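Local coordinates for extracellular protein containing a SCP domain (PDB 4IFA) that is of unknown function but is an extracellular protein of Bacillus anthracis that joins a CAP-associated N-terminal region to a domain of the cysteine-rich secretory protein family, at residues Val111-Tyr116 with Val180-Asp185; His133-Lys138 with Asp163-Leu168; Glu60-Lys65 with Val92-Ala97. All blocks are in the same frame, centred on the assembly; numbering follows the deposited sequence.

Overall arrangement
All three contacts belong to the CAP-associated N-terminal region and reach the same seven-stranded antiparallel sheet. Contacts 1 and 3 are buried. Contact 1 brings the loop segment 111-116 onto strand 176-183, and contact 3 brings helix 59-66 onto strand 92-97. Contact 2 is only partly buried: there strand 134-139, from a separate three-stranded sheet, meets strand 164-171. Contacts 1 and 2 touch, because strands 164-171 and 176-183 are neighbours joined by backbone hydrogen bonds. The centres of contacts 2 and 3 are about 22 Å apart. Contact 3 is wholly apolar across its two segments, contact 2 is packed round one tryptophan, and contact 1 adds water bridges to a tyrosine hydroxyl.

Contact 1 of 3, residues Val111-Tyr116 with Val180-Asp185; sequences VKVPPY and VRYMDD
V113 meets V180 and Y182 where a loop lies against strand 176-183 of the seven-stranded antiparallel sheet. The loop follows strand 100-106 and leads to helix 122-128. V180 and Y182 are two residues apart on the strand, so both serve the same face of the sheet.

V113 and V180 point at each other and meet tip to tip, with V113 CG1 4.2 Å from V180 CG2. Y182 arrives differently. Its ring crosses V113 at a slant, and the hydroxyl does the touching: Y182 OH is 3.6 Å from V113 CG1. Y182 CG stands opposite the carbonyl carbon (chi1 -63°), and the ring then carries OH out to V113. V180 CG1 lies over one face of this ring, off toward the rim. On the same sheet face Y182 also packs on A166 of the next strand and on V51 and L52 of helix 51-54.

Within the loop, Y116 N bonds to V113 O. No direct hydrogen bond joins the two segments. Two waters make the link, so the hydroxyl, at the end of a buried side chain, has polar partners. Water 1 donates to K112 O at 2.8 Å and is 2.9 Å from Y182 OH. Water 2 lies in the plane of the Y182 ring, 2.6 Å from Y182 OH, and donates to P114 O at 3.3 Å.

Contact 2 of 3, residues His133-Lys138 with Asp163-Leu168; sequences HEISLK and DGWAQL
The edge strand 134-139 of the small three-stranded antiparallel sheet packs here on strand 164-171 of the large sheet, with the W165 indole lying between the two strands against I135 and L137. Segments 134-138 and 164-168 run at 152° to each other, nearly antiparallel. The axes of these segments approach to 10.9 Å, so no backbone hydrogen bond joins them and the W165 side chain spans most of the distance.

W165 stands up from its strand toward the other one. CG lies opposite the carbonyl carbon (chi1 -52°), and chi2 of 92° turns the indole broadside to the CA-CB-CG plane. The six-membered ring then reaches I135. I135 CG2 is the branch that touches: it sits 3.5 Å from W165 CH2 and equally close to W165 CZ3. The two side chains run in opposite senses, lying alongside one another. The methyl approaches the ring at a slant.

The two strands belong to different sheets within the CAP-associated N-terminal region. The small sheet pairs 134-139 with 142-147; I135 and L137 hydrogen-bond through their backbones to F146 and Y144. The large sheet pairs W165 with M183 of strand 176-183. Contact between the sheets is thus made from one side by alternate residues of a strand, while the CB of S136, between them, is directed away from the strand of W165.

L137 lies along the NE1 and CZ2 side of the indole, also at a slant. L137 CB is 4.3 Å from W165 CZ2, and L137 CD1 lies 4.2 Å from W165 NE1. The S136 carbonyl oxygen is 4.2 Å from W165 CH2. W165 packs further on L158 and P160 of strand 158-161. The polar end of the ring is tied down separately: W165 NE1 is hydrogen-bonded to D185 OD1, at the start of helix 185-191.

Contact 3 of 3, residues Glu60-Lys65 with Val92-Ala97; sequences ENLLAK and VQFGVA
L62 sets one methyl squarely on the ring of F94. L62 CD1 is 3.5 Å from the centroid of the F94 ring and only 6° off the ring normal, a CH-pi contact over the face. CG of L62 is extended away from the backbone N (chi1 177°), and chi2 of 59° puts CD1 over the ring and CD2 at its base, next to V96. The second methyl, CD2, comes down beside the stem of the phenylalanine, 3.7 Å from F94 CB. It also reaches V96, with L62 CD2 4.1 Å from V96 CG2.

The contact lays helix 59-66 against strand 92-97 of the seven-stranded antiparallel sheet. F94 and V96 alternate with G95, so both turn toward the helix. The opposite face of the F94 ring is covered by V92 CG2, 3.7 Å above its plane and toward the rim. The ring is therefore clamped between a leucine and a valine methyl. W66 meets it edge-to-face, and W82 and V101 add to the packing round L62.

On the helix, K65 folds back along one turn, and K65 NZ donates to N61 OD1 at 3.0 Å, in the carbonyl plane and on a lone pair. The same NZ forms a salt bridge with D49.

Contact 1 of 3, residues Val111-Tyr116 with Val180-Asp185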
# COMPACT_ATOMS: atom_id res chain seq x y z
N VAL A 111 -4.72 14.20 -4.89
CA VAL A 111 -5.87 13.45 -5.42
C VAL A 111 -7.12 13.73 -4.57
O VAL A 111 -7.06 13.67 -3.34
CB VAL A 111 -5.60 11.95 -5.41
CG1 VAL A 111 -6.80 11.14 -5.91
CG2 VAL A 111 -4.33 11.63 -6.28
N LYS A 112 -8.22 14.06 -5.23
CA LYS A 112 -9.46 14.35 -4.53
C LYS A 112 -10.05 13.10 -3.88
O LYS A 112 -10.24 12.06 -4.53
CB LYS A 112 -10.48 14.95 -5.50
CG LYS A 112 -10.03 16.22 -6.24
CD LYS A 112 -9.44 17.28 -5.31
CE LYS A 112 -9.18 18.61 -6.05
NZ LYS A 112 -8.74 19.66 -5.12
N VAL A 113 -10.32 13.21 -2.58
CA VAL A 113 -10.95 12.14 -1.82
C VAL A 113 -12.08 12.69 -0.92
O VAL A 113 -12.15 12.37 0.28
CB VAL A 113 -9.90 11.37 -1.01
CG1 VAL A 113 -8.99 10.53 -1.96
CG2 VAL A 113 -9.05 12.29 -0.12
N PRO A 114 -12.96 13.54 -1.49
CA PRO A 114 -14.03 14.10 -0.66
C PRO A 114 -14.82 13.00 0.05
O PRO A 114 -15.05 11.95 -0.54
CB PRO A 114 -14.88 14.89 -1.65
CG PRO A 114 -14.70 14.22 -2.94
CD PRO A 114 -13.22 13.80 -2.93
N PRO A 115 -15.27 13.24 1.29
CA PRO A 115 -15.22 14.52 2.04
C PRO A 115 -13.96 14.81 2.80
O PRO A 115 -13.93 15.76 3.58
CB PRO A 115 -16.40 14.38 3.00
CG PRO A 115 -16.35 12.87 3.32
CD PRO A 115 -16.00 12.20 2.05
N TYR A 116 -12.89 14.06 2.51
CA TYR A 116 -11.62 14.21 3.17
C TYR A 116 -10.61 14.89 2.25
O TYR A 116 -10.94 15.25 1.11
CB TYR A 116 -11.08 12.84 3.61
CG TYR A 116 -12.10 11.94 4.25
CD1 TYR A 116 -12.65 12.25 5.48
CD2 TYR A 116 -12.57 10.80 3.59
CE1 TYR A 116 -13.64 11.43 6.07
CE2 TYR A 116 -13.55 10.00 4.17
CZ TYR A 116 -14.06 10.33 5.41
OH TYR A 116 -15.05 9.55 6.04
N VAL A 180 -6.06 6.29 0.94
CA VAL A 180 -7.45 5.83 1.00
C VAL A 180 -7.54 4.61 0.07
O VAL A 180 -7.19 4.71 -1.10
CB VAL A 180 -8.44 6.90 0.53
CG1 VAL A 180 -9.87 6.36 0.53
CG2 VAL A 180 -8.35 8.16 1.43
N ARG A 181 -8.02 3.49 0.62
CA ARG A 181 -8.29 2.29 -0.17
C ARG A 181 -9.78 2.08 -0.29
O ARG A 181 -10.42 1.68 0.66
CB ARG A 181 -7.60 1.04 0.42
CG ARG A 181 -7.70 -0.17 -0.48
CD ARG A 181 -7.50 -1.45 0.30
NE ARG A 181 -6.20 -1.64 0.94
CZ ARG A 181 -5.14 -2.28 0.44
NH1 ARG A 181 -5.14 -2.76 -0.77
NH2 ARG A 181 -4.05 -2.43 1.19
N TYR A 182 -10.34 2.31 -1.48
CA TYR A 182 -11.73 2.07 -1.74
C TYR A 182 -11.88 0.60 -2.14
O TYR A 182 -11.04 0.09 -2.88
CB TYR A 182 -12.22 2.91 -2.90
CG TYR A 182 -12.15 4.41 -2.63
CD1 TYR A 182 -12.96 4.99 -1.68
CD2 TYR A 182 -11.30 5.24 -3.35
CE1 TYR A 182 -12.91 6.37 -1.42
CE2 TYR A 182 -11.26 6.59 -3.13
CZ TYR A 182 -12.08 7.17 -2.19
OH TYR A 182 -12.02 8.53 -1.97
N MSE A 183 -12.92 -0.04 -1.63
CA MSE A 183 -13.20 -1.44 -1.96
C MSE A 183 -14.67 -1.72 -2.06
O MSE A 183 -15.43 -1.22 -1.24
CB MSE A 183 -12.67 -2.34 -0.84
CG MSE A 183 -11.17 -2.31 -0.64
SE MSE A 183 -10.59 -3.43 0.92
CE MSE A 183 -11.03 -2.14 2.27
N ASP A 184 -15.07 -2.52 -3.04
CA ASP A 184 -16.45 -3.02 -3.08
C ASP A 184 -16.55 -4.16 -2.03
O ASP A 184 -15.55 -4.54 -1.39
CB ASP A 184 -16.89 -3.43 -4.52
CG ASP A 184 -16.10 -4.60 -5.11
OD1 ASP A 184 -15.23 -5.20 -4.44
OD2 ASP A 184 -16.36 -4.92 -6.29
N ASP A 185 -17.77 -4.68 -1.80
CA ASP A 185 -17.96 -5.72 -0.78
C ASP A 185 -17.06 -6.95 -1.00
O ASP A 185 -16.42 -7.45 -0.07
CB ASP A 185 -19.40 -6.23 -0.79
CG ASP A 185 -20.44 -5.20 -0.30
OD1 ASP A 185 -20.11 -4.10 0.18
OD2 ASP A 185 -21.64 -5.55 -0.37
O HOH W 1 -12.05 9.86 -4.57
O HOH W 2 -13.02 9.50 0.21

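Contact 2 of 3, residues His133-Lys138 with Asp163-Leu168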
# COMPACT_ATOMS: atom_id res chain seq x y z
N HIS A 133 -16.12 0.31 15.40
CA HIS A 133 -15.25 -0.82 15.74
C HIS A 133 -15.79 -2.11 15.17
O HIS A 133 -15.11 -3.13 15.23
CB HIS A 133 -15.17 -1.01 17.25
CG HIS A 133 -14.41 0.07 17.96
ND1 HIS A 133 -13.16 -0.15 18.51
CD2 HIS A 133 -14.72 1.36 18.20
CE1 HIS A 133 -12.74 0.98 19.06
NE2 HIS A 133 -13.66 1.91 18.89
N GLU A 134 -17.01 -2.08 14.64
CA GLU A 134 -17.65 -3.26 14.07
C GLU A 134 -18.22 -2.91 12.72
O GLU A 134 -18.87 -1.86 12.57
CB GLU A 134 -18.80 -3.74 14.98
CG GLU A 134 -18.38 -4.07 16.40
CD GLU A 134 -17.38 -5.22 16.46
OE1 GLU A 134 -17.45 -6.10 15.57
OE2 GLU A 134 -16.53 -5.23 17.38
N ILE A 135 -17.99 -3.77 11.74
CA ILE A 135 -18.51 -3.58 10.40
C ILE A 135 -19.22 -4.87 10.04
O ILE A 135 -18.63 -5.95 10.16
CB ILE A 135 -17.38 -3.32 9.38
CG1 ILE A 135 -16.57 -2.04 9.70
CG2 ILE A 135 -17.96 -3.25 7.95
CD1 ILE A 135 -17.33 -0.74 9.50
N SER A 136 -20.48 -4.77 9.63
CA SER A 136 -21.28 -5.93 9.28
C SER A 136 -21.74 -5.85 7.83
O SER A 136 -22.07 -4.77 7.34
CB SER A 136 -22.50 -6.03 10.20
OG SER A 136 -22.12 -6.10 11.57
N LEU A 137 -21.72 -6.99 7.14
CA LEU A 137 -22.22 -7.08 5.77
C LEU A 137 -22.64 -8.52 5.49
O LEU A 137 -22.35 -9.43 6.28
CB LEU A 137 -21.20 -6.60 4.72
CG LEU A 137 -19.88 -7.35 4.47
CD1 LEU A 137 -19.29 -6.92 3.13
CD2 LEU A 137 -18.89 -7.12 5.60
N LYS A 138 -23.30 -8.70 4.36
CA LYS A 138 -23.77 -10.01 3.94
C LYS A 138 -23.59 -10.21 2.43
O LYS A 138 -23.68 -9.26 1.65
CB LYS A 138 -25.25 -10.19 4.31
CG LYS A 138 -25.54 -10.25 5.82
CD LYS A 138 -27.04 -10.18 6.11
CE LYS A 138 -27.37 -10.32 7.60
NZ LYS A 138 -27.10 -11.69 8.14
N ASP A 163 -22.39 1.90 -2.36
CA ASP A 163 -21.85 0.66 -2.97
C ASP A 163 -20.39 0.37 -2.64
O ASP A 163 -19.55 0.10 -3.54
CB ASP A 163 -22.02 0.66 -4.49
CG ASP A 163 -23.31 0.02 -4.93
OD1 ASP A 163 -24.24 -0.13 -4.11
OD2 ASP A 163 -23.38 -0.36 -6.11
N GLY A 164 -20.04 0.51 -1.36
CA GLY A 164 -18.73 0.06 -0.98
C GLY A 164 -18.17 0.58 0.33
O GLY A 164 -18.91 0.97 1.23
N TRP A 165 -16.85 0.60 0.40
CA TRP A 165 -16.13 0.96 1.61
C TRP A 165 -14.90 1.78 1.31
O TRP A 165 -14.33 1.70 0.22
CB TRP A 165 -15.65 -0.32 2.29
CG TRP A 165 -16.76 -1.30 2.48
CD1 TRP A 165 -17.14 -2.30 1.63
CD2 TRP A 165 -17.71 -1.31 3.55
NE1 TRP A 165 -18.24 -2.96 2.13
CE2 TRP A 165 -18.61 -2.36 3.31
CE3 TRP A 165 -17.87 -0.53 4.70
CZ2 TRP A 165 -19.65 -2.66 4.18
CZ3 TRP A 165 -18.92 -0.84 5.57
CH2 TRP A 165 -19.78 -1.89 5.30
N ALA A 166 -14.45 2.55 2.29
CA ALA A 166 -13.19 3.29 2.21
C ALA A 166 -12.39 2.96 3.45
O ALA A 166 -12.85 3.17 4.55
CB ALA A 166 -13.39 4.81 2.14
N GLN A 167 -11.20 2.42 3.26
CA GLN A 167 -10.25 2.17 4.35
C GLN A 167 -9.35 3.40 4.39
O GLN A 167 -8.69 3.73 3.40
CB GLN A 167 -9.44 0.91 4.07
CG GLN A 167 -8.48 0.42 5.16
CD GLN A 167 -7.80 -0.91 4.76
OE1 GLN A 167 -7.69 -1.25 3.57
NE2 GLN A 167 -7.30 -1.63 5.75
N LEU A 168 -9.30 4.05 5.54
CA LEU A 168 -8.61 5.34 5.70
C LEU A 168 -7.30 5.10 6.42
O LEU A 168 -7.28 4.89 7.62
CB LEU A 168 -9.50 6.33 6.45
CG LEU A 168 -10.92 6.54 5.90
CD1 LEU A 168 -11.71 7.48 6.84
CD2 LEU A 168 -10.89 7.09 4.50

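Contact 3 of 3, residues Glu60-Lys65 with Val92-Ala97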
# COMPACT_ATOMS: atom_id res chain seq x y z
N GLU A 60 -13.37 0.61 -19.67
CA GLU A 60 -13.39 1.59 -20.74
C GLU A 60 -13.56 3.02 -20.24
O GLU A 60 -12.94 3.95 -20.77
CB GLU A 60 -14.54 1.27 -21.70
CG GLU A 60 -14.74 2.29 -22.85
CD GLU A 60 -15.93 2.00 -23.77
OE1 GLU A 60 -16.38 0.83 -23.89
OE2 GLU A 60 -16.39 2.97 -24.41
N ASN A 61 -14.41 3.19 -19.21
CA ASN A 61 -14.63 4.49 -18.55
C ASN A 61 -13.34 4.96 -17.86
O ASN A 61 -12.94 6.12 -18.00
CB ASN A 61 -15.81 4.37 -17.57
CG ASN A 61 -16.16 5.68 -16.87
OD1 ASN A 61 -16.49 6.68 -17.51
ND2 ASN A 61 -16.05 5.67 -15.54
N LEU A 62 -12.64 4.04 -17.21
CA LEU A 62 -11.39 4.37 -16.52
C LEU A 62 -10.37 4.80 -17.56
O LEU A 62 -9.76 5.87 -17.43
CB LEU A 62 -10.90 3.18 -15.70
CG LEU A 62 -9.57 3.37 -14.99
CD1 LEU A 62 -9.59 4.57 -13.99
CD2 LEU A 62 -9.22 2.10 -14.24
N LEU A 63 -10.26 4.03 -18.65
CA LEU A 63 -9.30 4.37 -19.71
C LEU A 63 -9.60 5.77 -20.31
O LEU A 63 -8.69 6.55 -20.55
CB LEU A 63 -9.31 3.29 -20.79
CG LEU A 63 -8.21 3.31 -21.84
CD1 LEU A 63 -6.88 3.19 -21.16
CD2 LEU A 63 -8.44 2.18 -22.79
N ALA A 64 -10.88 6.07 -20.56
CA ALA A 64 -11.29 7.37 -21.09
C ALA A 64 -10.98 8.56 -20.21
O ALA A 64 -10.57 9.61 -20.70
CB ALA A 64 -12.80 7.36 -21.38
N LYS A 65 -11.21 8.39 -18.90
CA LYS A 65 -11.09 9.47 -17.92
C LYS A 65 -9.66 9.64 -17.38
O LYS A 65 -9.23 10.77 -17.13
CB LYS A 65 -12.05 9.21 -16.75
CG LYS A 65 -13.56 9.08 -17.06
CD LYS A 65 -14.22 10.38 -17.29
CE LYS A 65 -15.67 10.23 -17.81
NZ LYS A 65 -16.64 9.57 -16.88
N VAL A 92 -2.33 7.13 -7.93
CA VAL A 92 -3.47 6.28 -7.69
C VAL A 92 -3.26 4.98 -8.46
O VAL A 92 -2.57 4.94 -9.50
CB VAL A 92 -4.80 6.95 -8.10
CG1 VAL A 92 -4.82 7.34 -9.54
CG2 VAL A 92 -6.01 6.05 -7.78
N GLN A 93 -3.79 3.90 -7.89
CA GLN A 93 -3.82 2.60 -8.59
C GLN A 93 -5.21 2.05 -8.43
O GLN A 93 -5.84 2.11 -7.37
CB GLN A 93 -2.74 1.66 -8.02
CG GLN A 93 -2.81 1.42 -6.53
CD GLN A 93 -1.63 0.58 -6.00
OE1 GLN A 93 -0.48 0.96 -6.22
NE2 GLN A 93 -1.92 -0.50 -5.28
N PHE A 94 -5.76 1.56 -9.55
CA PHE A 94 -7.13 1.01 -9.64
C PHE A 94 -7.06 -0.48 -9.85
O PHE A 94 -6.20 -0.97 -10.58
CB PHE A 94 -7.90 1.61 -10.83
CG PHE A 94 -8.14 3.10 -10.76
CD1 PHE A 94 -9.33 3.60 -10.25
CD2 PHE A 94 -7.19 4.00 -11.22
CE1 PHE A 94 -9.60 4.96 -10.21
CE2 PHE A 94 -7.45 5.38 -11.19
CZ PHE A 94 -8.65 5.86 -10.68
N GLY A 95 -7.96 -1.22 -9.23
CA GLY A 95 -8.05 -2.67 -9.43
C GLY A 95 -9.22 -2.98 -10.35
O GLY A 95 -10.38 -2.58 -10.06
N VAL A 96 -8.93 -3.70 -11.44
CA VAL A 96 -9.88 -4.07 -12.48
C VAL A 96 -10.05 -5.59 -12.53
O VAL A 96 -9.06 -6.33 -12.65
CB VAL A 96 -9.38 -3.53 -13.84
CG1 VAL A 96 -10.26 -3.97 -14.97
CG2 VAL A 96 -9.26 -2.01 -13.85
N ALA A 97 -11.29 -6.04 -12.49
CA ALA A 97 -11.64 -7.48 -12.54
C ALA A 97 -12.77 -7.58 -13.53
O ALA A 97 -13.80 -6.91 -13.38
CB ALA A 97 -12.08 -7.97 -11.15